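Local coordinates for protein purine nucleoside phosphorylase (Bacillus licheniformis, PDB 6DZD) that probably catalyses the phosphorolysis of purine nucleosides such as adenosine and inosine, may also deaminate adenosine, and binds zinc, at residues A[12-17]-A[67-72]; A[39-44]-A[62-67]; A[89-94]-A[157-162]; A[137-142]-A[171-176]. All blocks are in the same frame, centred on the assembly; numbering follows the deposited sequence.

Contact 1 (A[12-17]-A[67-72]); sequences PSMLLI and KKVADI
Helix 59-72 packs here on one of the protein's two six-stranded mixed sheets, M14 of strand 14-17 meeting V69 and I72 on the last turns of the helix. Methionine suits this place because its slender, flexible chain can bend to fit between V69 and I72. CG leaves CB beside the backbone N (chi1 -46°), and two further bends fold the thioether back, bringing SD to 3.8 Å from V69 CG1. The methyl CE reaches the same V69 branch, while lower on the chain M14 CG passes I72 CG2 at 4.0 Å, the two side chains sliding by in opposite directions. F273 and M271 of strand 270-276 continue this apolar layer beneath M14 and V69. Valine and isoleucine fit the helix face turned to the sheet, offering branched methyl groups close to the backbone. Towards the loop the contact becomes mixed. The hydroxyl of S13 bonds to the carbonyl of N38 and the ammonium of K68 to that of G39, so serine and lysine meet without bonding each other: the extended lysine chain lays its CE 3.6 Å from S13 OG.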
# COMPACT_ATOMS: atom_id res chain seq x y z
N PRO A 12 -6.04 2.20 -19.05
CA PRO A 12 -6.32 1.04 -18.19
C PRO A 12 -5.50 0.93 -16.90
O PRO A 12 -5.97 0.41 -15.90
CB PRO A 12 -5.97 -0.14 -19.10
CG PRO A 12 -4.85 0.37 -19.92
CD PRO A 12 -5.18 1.82 -20.19
N SER A 13 -4.27 1.41 -16.94
CA SER A 13 -3.31 0.96 -15.96
C SER A 13 -3.31 1.72 -14.64
O SER A 13 -2.85 1.17 -13.64
CB SER A 13 -1.90 0.98 -16.58
OG SER A 13 -1.78 0.01 -17.63
N MET A 14 -3.82 2.95 -14.57
CA MET A 14 -3.52 3.81 -13.42
C MET A 14 -4.76 4.27 -12.68
O MET A 14 -5.74 4.71 -13.28
CB MET A 14 -2.76 5.06 -13.86
CG MET A 14 -1.61 4.83 -14.82
SD MET A 14 -0.23 4.14 -13.90
CE MET A 14 0.25 5.61 -12.99
N LEU A 15 -4.67 4.22 -11.35
CA LEU A 15 -5.58 4.94 -10.47
C LEU A 15 -4.79 6.03 -9.76
O LEU A 15 -3.78 5.73 -9.11
CB LEU A 15 -6.22 4.00 -9.45
CG LEU A 15 -7.35 3.12 -9.97
CD1 LEU A 15 -7.54 1.93 -9.07
CD2 LEU A 15 -8.61 3.96 -10.06
N LEU A 16 -5.25 7.28 -9.85
CA LEU A 16 -4.48 8.43 -9.37
C LEU A 16 -5.23 9.18 -8.29
O LEU A 16 -6.41 9.51 -8.45
CB LEU A 16 -4.18 9.39 -10.53
CG LEU A 16 -3.17 8.87 -11.56
CD1 LEU A 16 -3.03 9.81 -12.72
CD2 LEU A 16 -1.80 8.61 -10.88
N ILE A 17 -4.52 9.50 -7.20
CA ILE A 17 -5.08 10.32 -6.13
C ILE A 17 -5.10 11.78 -6.57
O ILE A 17 -4.08 12.47 -6.57
CB ILE A 17 -4.29 10.13 -4.82
CG1 ILE A 17 -4.47 8.69 -4.35
CG2 ILE A 17 -4.80 11.08 -3.76
CD1 ILE A 17 -3.37 8.15 -3.44
N LYS A 67 8.35 -0.38 -16.37
CA LYS A 67 8.81 0.62 -17.32
C LYS A 67 7.64 1.37 -17.95
O LYS A 67 7.77 2.56 -18.27
CB LYS A 67 9.67 -0.03 -18.39
CG LYS A 67 11.18 -0.06 -18.05
CD LYS A 67 11.95 -0.93 -19.06
CE LYS A 67 13.34 -0.41 -19.32
NZ LYS A 67 14.14 -1.47 -19.97
N LYS A 68 6.50 0.70 -18.13
CA LYS A 68 5.34 1.37 -18.70
C LYS A 68 4.71 2.32 -17.70
O LYS A 68 4.35 3.45 -18.06
CB LYS A 68 4.30 0.35 -19.18
CG LYS A 68 2.88 0.90 -19.18
CD LYS A 68 2.02 0.21 -20.22
CE LYS A 68 0.58 0.74 -20.26
NZ LYS A 68 -0.27 -0.09 -21.19
N VAL A 69 4.61 1.90 -16.44
CA VAL A 69 4.03 2.79 -15.44
C VAL A 69 4.92 4.00 -15.22
O VAL A 69 4.43 5.14 -15.16
CB VAL A 69 3.76 2.04 -14.12
CG1 VAL A 69 3.29 3.03 -13.07
CG2 VAL A 69 2.73 0.94 -14.34
N ALA A 70 6.23 3.80 -15.15
CA ALA A 70 7.15 4.92 -14.98
C ALA A 70 7.01 5.92 -16.12
O ALA A 70 7.08 7.14 -15.91
CB ALA A 70 8.59 4.40 -14.91
N ASP A 71 6.79 5.42 -17.34
CA ASP A 71 6.70 6.33 -18.48
C ASP A 71 5.37 7.08 -18.50
O ASP A 71 5.30 8.21 -18.98
CB ASP A 71 6.95 5.54 -19.77
CG ASP A 71 8.42 5.07 -19.92
OD1 ASP A 71 9.26 5.24 -19.00
OD2 ASP A 71 8.72 4.50 -20.98
N ILE A 72 4.29 6.48 -18.01
CA ILE A 72 3.03 7.22 -17.95
C ILE A 72 3.15 8.40 -17.00
O ILE A 72 2.70 9.51 -17.30
CB ILE A 72 1.87 6.28 -17.57
CG1 ILE A 72 1.59 5.30 -18.74
CG2 ILE A 72 0.62 7.10 -17.24
CD1 ILE A 72 0.88 4.02 -18.37

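Contact 2 (A[39-44]-A[62-67]); sequences GGESEP and VINNRK
The loop 39-44 runs antiparallel to the side of helix 59-72, to which it leads, G40 CA lying 5.5 Å from N65 CA and S42 CA 7.0 Å from V62 CA. This is loop-to-helix packing in which one asparagine amide binds the loop through both its oxygen and its nitrogen. With its CG beside the backbone N (chi1 -62°), N65 reaches across to the loop. Its OD1 accepts from the backbone N of E41 at 2.9 Å, a fairly straight bond whose donor sits a little tilted from the carbonyl plane. Its ND2 gives a more bent bond, 3.2 Å long, to S42 OG, which lies close to the amide plane, and also donates to the carbonyl of N50. Asparagine suits this buried place because one flat group supplies acceptor and donor together, and bonds at both ends fix its rotation. S42 in turn is tied to D57, so the serine hydroxyl links that carboxylate to the amide. G40 must be small: a CB on its backbone would run into N65 OD1, which already lies 3.4 Å from G40 CA. A leucine in place of N65 would probably leave E41 N without its acceptor and free the loop to shift. Nearer the surface E41 crosses N64 obliquely, carboxylate and amide planes 63° apart. Glutamate has the length to span this gap, and N64 ND2 donates at 3.1 Å to the syn lone pair of E41 OE1, which lies almost exactly in the amide plane.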
# COMPACT_ATOMS: atom_id res chain seq x y z
N GLY A 39 -3.42 -3.74 -18.85
CA GLY A 39 -2.53 -3.04 -19.76
C GLY A 39 -1.08 -3.46 -19.75
O GLY A 39 -0.23 -2.68 -20.18
N GLY A 40 -0.78 -4.69 -19.31
CA GLY A 40 0.58 -5.15 -19.18
C GLY A 40 0.92 -6.28 -20.13
O GLY A 40 0.15 -6.65 -21.01
N GLU A 41 2.10 -6.86 -19.91
CA GLU A 41 2.66 -7.88 -20.78
C GLU A 41 2.64 -9.27 -20.17
O GLU A 41 2.98 -10.23 -20.87
CB GLU A 41 4.13 -7.54 -21.10
CG GLU A 41 4.37 -6.45 -22.11
CD GLU A 41 5.85 -6.13 -22.21
OE1 GLU A 41 6.65 -7.06 -22.01
OE2 GLU A 41 6.21 -4.98 -22.51
N SER A 42 2.31 -9.40 -18.90
CA SER A 42 2.49 -10.69 -18.24
C SER A 42 1.42 -11.67 -18.69
O SER A 42 0.27 -11.30 -18.96
CB SER A 42 2.46 -10.54 -16.72
OG SER A 42 3.64 -9.92 -16.26
N GLU A 43 1.81 -12.92 -18.79
CA GLU A 43 0.93 -14.03 -19.11
C GLU A 43 0.25 -14.53 -17.85
O GLU A 43 0.72 -14.26 -16.74
CB GLU A 43 1.74 -15.15 -19.78
CG GLU A 43 2.44 -14.74 -21.08
CD GLU A 43 3.22 -15.89 -21.72
OE1 GLU A 43 2.81 -17.06 -21.50
OE2 GLU A 43 4.21 -15.66 -22.47
N PRO A 44 -0.86 -15.26 -17.98
CA PRO A 44 -1.44 -15.93 -16.81
C PRO A 44 -0.41 -16.79 -16.10
O PRO A 44 0.48 -17.37 -16.74
CB PRO A 44 -2.55 -16.79 -17.43
CG PRO A 44 -3.06 -15.94 -18.56
CD PRO A 44 -1.84 -15.17 -19.09
N VAL A 62 7.82 -8.12 -15.95
CA VAL A 62 7.57 -7.26 -14.79
C VAL A 62 8.30 -5.92 -14.95
O VAL A 62 7.74 -4.85 -14.69
CB VAL A 62 7.99 -7.96 -13.49
CG1 VAL A 62 7.70 -7.08 -12.30
CG2 VAL A 62 7.29 -9.31 -13.34
N ILE A 63 9.57 -5.97 -15.37
CA ILE A 63 10.32 -4.74 -15.59
C ILE A 63 9.66 -3.90 -16.68
O ILE A 63 9.61 -2.66 -16.58
CB ILE A 63 11.78 -5.08 -15.92
CG1 ILE A 63 12.50 -5.49 -14.63
CG2 ILE A 63 12.46 -3.91 -16.59
CD1 ILE A 63 13.69 -6.38 -14.82
N ASN A 64 9.12 -4.55 -17.71
CA ASN A 64 8.41 -3.82 -18.75
C ASN A 64 7.09 -3.25 -18.21
O ASN A 64 6.71 -2.13 -18.57
CB ASN A 64 8.20 -4.70 -19.98
CG ASN A 64 9.46 -4.80 -20.82
OD1 ASN A 64 10.44 -4.08 -20.58
ND2 ASN A 64 9.46 -5.70 -21.79
N ASN A 65 6.39 -3.98 -17.34
CA ASN A 65 5.20 -3.40 -16.74
C ASN A 65 5.56 -2.18 -15.88
O ASN A 65 4.87 -1.16 -15.90
CB ASN A 65 4.46 -4.43 -15.89
CG ASN A 65 3.97 -5.61 -16.68
OD1 ASN A 65 3.75 -5.52 -17.89
ND2 ASN A 65 3.77 -6.73 -16.00
N ARG A 66 6.68 -2.27 -15.13
CA ARG A 66 7.16 -1.13 -14.37
C ARG A 66 7.65 -0.01 -15.29
O ARG A 66 7.37 1.17 -15.05
CB ARG A 66 8.29 -1.56 -13.42
CG ARG A 66 7.87 -2.52 -12.30
CD ARG A 66 9.06 -2.86 -11.41
NE ARG A 66 8.77 -3.86 -10.38
CZ ARG A 66 9.62 -4.22 -9.41
NH1 ARG A 66 9.28 -5.14 -8.51
NH2 ARG A 66 10.82 -3.66 -9.34
N LYS A 67 8.35 -0.38 -16.37
CA LYS A 67 8.81 0.62 -17.32
C LYS A 67 7.64 1.37 -17.95
O LYS A 67 7.77 2.56 -18.27
CB LYS A 67 9.67 -0.03 -18.39
CG LYS A 67 11.18 -0.06 -18.05
CD LYS A 67 11.95 -0.93 -19.06
CE LYS A 67 13.34 -0.41 -19.32
NZ LYS A 67 14.14 -1.47 -19.97

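Contact 3 (A[89-94]-A[157-162]); sequences DRIHKV and LGIAAS
D89 lays its CB over the side chains of L157 and I159, 3.8 Å from L157 CB and 3.9 Å from I159 CB, just where two consecutive helices meet. Its CG sits between the backbone N and the carbonyl carbon (chi1 64°), so that the D89 and L157 side chains cross at about a right angle. The leucine CD1 comes up against the aspartate backbone, 3.8 Å from D89 N, while I159 CG1 lies 3.8 Å from D89 CA and its side chain also touches D114. Further along, I91 of strand 91-93 points its long branch at the first turn of helix 159-169: I91 CD1 rests 3.7 Å from S162 CB, and M163 and M166 continue the apolar surface. A β-branched isoleucine suits a strand that must present methyl groups to a helix. G158 separates helix 152-157 from helix 159-169, closing the first with a Schellman motif and serving as N-cap of the second; its positive phi is most easily taken up by a residue without a side chain. On the polar side one water donates to D89 OD2 at 2.9 Å and to L157 O at 3.0 Å; its very short approach to S162 OG is doubtful at this resolution. An alanine here in place of D89 would remove the carboxylate and probably leave this water less firmly held. The chemistry is thus divided: carbon packing joins an edge strand to a helix, and a shared water, not a direct bond, carries the polar link between strand approach and helix junction.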
# COMPACT_ATOMS: atom_id res chain seq x y z
N ASP A 89 7.20 -4.52 10.18
CA ASP A 89 6.84 -3.12 10.38
C ASP A 89 8.04 -2.20 10.27
O ASP A 89 8.11 -1.18 10.95
CB ASP A 89 6.13 -2.94 11.72
CG ASP A 89 7.03 -3.26 12.91
OD1 ASP A 89 8.07 -3.95 12.73
OD2 ASP A 89 6.69 -2.81 14.02
N ARG A 90 9.00 -2.53 9.41
CA ARG A 90 10.16 -1.68 9.21
C ARG A 90 9.84 -0.55 8.23
O ARG A 90 9.30 -0.78 7.14
CB ARG A 90 11.34 -2.50 8.70
CG ARG A 90 12.66 -1.76 8.67
CD ARG A 90 13.79 -2.65 8.16
N ILE A 91 10.16 0.68 8.63
CA ILE A 91 9.96 1.87 7.81
C ILE A 91 11.32 2.47 7.50
O ILE A 91 12.08 2.79 8.41
CB ILE A 91 9.09 2.91 8.51
CG1 ILE A 91 7.79 2.26 8.94
CG2 ILE A 91 8.86 4.08 7.58
CD1 ILE A 91 6.88 3.18 9.72
N HIS A 92 11.59 2.69 6.23
CA HIS A 92 12.90 3.16 5.80
C HIS A 92 12.73 4.56 5.23
O HIS A 92 11.82 4.80 4.43
CB HIS A 92 13.49 2.21 4.76
CG HIS A 92 14.81 2.64 4.22
ND1 HIS A 92 16.00 2.18 4.72
CD2 HIS A 92 15.12 3.47 3.19
CE1 HIS A 92 17.00 2.71 4.03
NE2 HIS A 92 16.49 3.49 3.10
N LYS A 93 13.59 5.48 5.67
CA LYS A 93 13.60 6.83 5.14
C LYS A 93 14.47 6.83 3.89
O LYS A 93 15.71 6.76 3.98
CB LYS A 93 14.12 7.82 6.18
CG LYS A 93 14.34 9.18 5.64
CD LYS A 93 14.54 10.22 6.74
CE LYS A 93 14.54 11.62 6.13
NZ LYS A 93 14.83 12.71 7.09
N VAL A 94 13.84 6.91 2.72
CA VAL A 94 14.54 6.78 1.45
C VAL A 94 15.28 8.07 1.12
O VAL A 94 14.70 9.15 1.14
CB VAL A 94 13.55 6.40 0.33
CG1 VAL A 94 14.29 6.14 -0.95
CG2 VAL A 94 12.75 5.18 0.73
N LEU A 157 0.93 -5.21 13.92
CA LEU A 157 2.13 -4.53 14.39
C LEU A 157 1.94 -3.03 14.49
O LEU A 157 2.73 -2.37 15.18
CB LEU A 157 3.31 -4.82 13.47
CG LEU A 157 3.95 -6.20 13.64
CD1 LEU A 157 4.86 -6.55 12.45
CD2 LEU A 157 4.69 -6.33 14.96
N GLY A 158 0.92 -2.48 13.84
CA GLY A 158 0.70 -1.05 13.84
C GLY A 158 1.70 -0.31 12.97
O GLY A 158 2.11 0.81 13.33
N ILE A 159 2.07 -0.88 11.83
CA ILE A 159 3.02 -0.19 10.95
C ILE A 159 2.47 1.17 10.51
O ILE A 159 3.25 2.10 10.28
CB ILE A 159 3.35 -1.08 9.74
CG1 ILE A 159 4.51 -0.47 8.94
CG2 ILE A 159 2.14 -1.23 8.86
CD1 ILE A 159 4.85 -1.24 7.65
N ALA A 160 1.14 1.32 10.41
CA ALA A 160 0.58 2.61 10.02
C ALA A 160 0.78 3.66 11.11
O ALA A 160 1.06 4.82 10.82
CB ALA A 160 -0.90 2.46 9.67
N ALA A 161 0.65 3.27 12.38
CA ALA A 161 0.86 4.24 13.45
C ALA A 161 2.33 4.59 13.60
O ALA A 161 2.65 5.71 14.02
CB ALA A 161 0.29 3.71 14.77
N SER A 162 3.23 3.67 13.25
CA SER A 162 4.65 3.97 13.32
C SER A 162 5.05 5.03 12.30
O SER A 162 5.92 5.86 12.56
CB SER A 162 5.47 2.71 13.10
OG SER A 162 5.43 1.86 14.23
O HOH W 1 4.89 -0.58 14.20

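Contact 4 (A[137-142]-A[171-176]); sequences FYDPVR and EGSNPA
The carboxylate of D139 is the flat group on which this contact turns, for S173 OG donates to its OD2 on the anti lone pair, at 2.7 Å. Its other oxygen serves the aspartate's own turn: V141 N meets OD1 on the anti side, 28° out of the carboxylate plane, and R142 N comes from above it, 3.1 Å away, both from the same face. With CG anti to the backbone N (chi1 -176°), D139 swings its acid towards 171-176. A water adds a second bridge, donating to D139 OD2 at 3.1 Å and accepting from N174 N. Aspartate suits the spot because its short side chain can cap nearby N-H groups while still facing a partner. R142 contributes its carbon chain: bent twice, it sets CD 3.6 Å from E171 O and CG 3.7 Å from S173 OG. G172, with positive phi, takes the chain out of helix 159-169, and the small S173 fits beside L144 and W167. D139 OD1 forms an Asx turn and the longer Asx motif, closing the hairpin of strands 133-139 and 144-150; S173 ties this to the loop that leads from helix 159-169 to strand 179-182.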
# COMPACT_ATOMS: atom_id res chain seq x y z
N PHE A 137 0.61 8.59 2.92
CA PHE A 137 0.84 9.60 3.94
C PHE A 137 1.37 10.84 3.25
O PHE A 137 2.34 10.76 2.49
CB PHE A 137 1.85 9.14 4.99
CG PHE A 137 1.45 7.89 5.72
CD1 PHE A 137 1.68 6.64 5.15
CD2 PHE A 137 0.90 7.97 6.99
CE1 PHE A 137 1.34 5.49 5.83
CE2 PHE A 137 0.57 6.84 7.69
CZ PHE A 137 0.78 5.60 7.12
N TYR A 138 0.80 11.99 3.57
CA TYR A 138 1.27 13.23 2.98
C TYR A 138 1.17 14.35 4.00
O TYR A 138 0.10 14.58 4.56
CB TYR A 138 0.46 13.57 1.73
CG TYR A 138 0.84 14.88 1.11
CD1 TYR A 138 2.16 15.33 1.12
CD2 TYR A 138 -0.13 15.68 0.53
CE1 TYR A 138 2.49 16.55 0.55
CE2 TYR A 138 0.20 16.89 -0.04
CZ TYR A 138 1.50 17.32 -0.03
OH TYR A 138 1.79 18.51 -0.61
N ASP A 139 2.30 15.02 4.25
CA ASP A 139 2.34 16.23 5.07
C ASP A 139 2.66 17.42 4.18
O ASP A 139 3.83 17.61 3.80
CB ASP A 139 3.37 16.09 6.19
CG ASP A 139 3.38 17.28 7.14
OD1 ASP A 139 2.87 18.36 6.79
OD2 ASP A 139 3.92 17.14 8.25
N PRO A 140 1.70 18.26 3.84
CA PRO A 140 2.00 19.39 2.95
C PRO A 140 2.82 20.47 3.61
O PRO A 140 3.42 21.27 2.90
CB PRO A 140 0.62 19.90 2.54
CG PRO A 140 -0.32 19.41 3.58
CD PRO A 140 0.29 18.24 4.28
N VAL A 141 2.85 20.51 4.94
CA VAL A 141 3.68 21.49 5.65
C VAL A 141 5.15 21.10 5.58
O VAL A 141 6.00 21.91 5.21
CB VAL A 141 3.20 21.64 7.11
CG1 VAL A 141 4.06 22.63 7.83
CG2 VAL A 141 1.77 22.08 7.13
N ARG A 142 5.47 19.86 5.99
CA ARG A 142 6.84 19.35 5.98
C ARG A 142 7.27 18.81 4.61
O ARG A 142 8.47 18.55 4.42
CB ARG A 142 7.02 18.24 7.03
CG ARG A 142 6.81 18.64 8.49
CD ARG A 142 7.98 19.41 9.07
NE ARG A 142 7.89 20.83 8.73
CZ ARG A 142 8.84 21.49 8.07
NH1 ARG A 142 9.94 20.84 7.71
NH2 ARG A 142 8.70 22.78 7.77
N GLU A 171 10.74 13.83 12.28
CA GLU A 171 10.63 14.85 11.24
C GLU A 171 9.95 16.13 11.70
O GLU A 171 9.95 17.10 10.94
CB GLU A 171 9.85 14.30 10.03
CG GLU A 171 10.34 12.95 9.55
CD GLU A 171 11.75 13.00 8.96
OE1 GLU A 171 12.54 12.06 9.18
OE2 GLU A 171 12.05 13.98 8.26
N GLY A 172 9.44 16.18 12.93
CA GLY A 172 8.79 17.39 13.40
C GLY A 172 7.44 17.66 12.80
O GLY A 172 6.99 18.81 12.78
N SER A 173 6.75 16.62 12.32
CA SER A 173 5.41 16.84 11.81
C SER A 173 4.46 17.19 12.95
O SER A 173 4.59 16.73 14.09
CB SER A 173 4.86 15.61 11.06
OG SER A 173 5.45 15.44 9.77
N ASN A 174 3.52 18.07 12.64
CA ASN A 174 2.31 18.19 13.44
C ASN A 174 1.32 17.17 12.92
O ASN A 174 1.02 17.17 11.71
CB ASN A 174 1.75 19.60 13.34
CG ASN A 174 0.48 19.80 14.13
OD1 ASN A 174 -0.15 18.85 14.63
ND2 ASN A 174 0.06 21.06 14.23
N PRO A 175 0.83 16.24 13.75
CA PRO A 175 -0.10 15.21 13.23
C PRO A 175 -1.37 15.78 12.62
O PRO A 175 -1.98 15.11 11.79
CB PRO A 175 -0.41 14.36 14.47
CG PRO A 175 -0.02 15.21 15.61
CD PRO A 175 1.13 16.01 15.16
N ALA A 176 -1.80 16.98 13.03
CA ALA A 176 -2.95 17.62 12.40
C ALA A 176 -2.70 17.95 10.92
O ALA A 176 -3.66 18.06 10.16
CB ALA A 176 -3.34 18.89 13.17
O HOH W 2 3.65 19.60 10.09

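Overall arrangement
The four contacts fall into two pairs. Contacts 1 and 2 share helix 59-72, their centres 12 Å apart, and K68 NZ of one reaches G39 O of the other; along the chain contact 2 falls within the span of contact 1. Contacts 3 and 4, centres 15 Å apart, both reach the sheet that holds strands 91-93 and 133-139; their segments alternate in sequence, and K93 and E171 join them by a salt bridge. The pairs follow in series. Contact 3 lies across the chain's centre from contacts 1 and 2, and contacts 2 and 4 are 35 Å apart between centres. Each of the two large sheets thus has its own flanking helix fastened, away from the annotated metal sites.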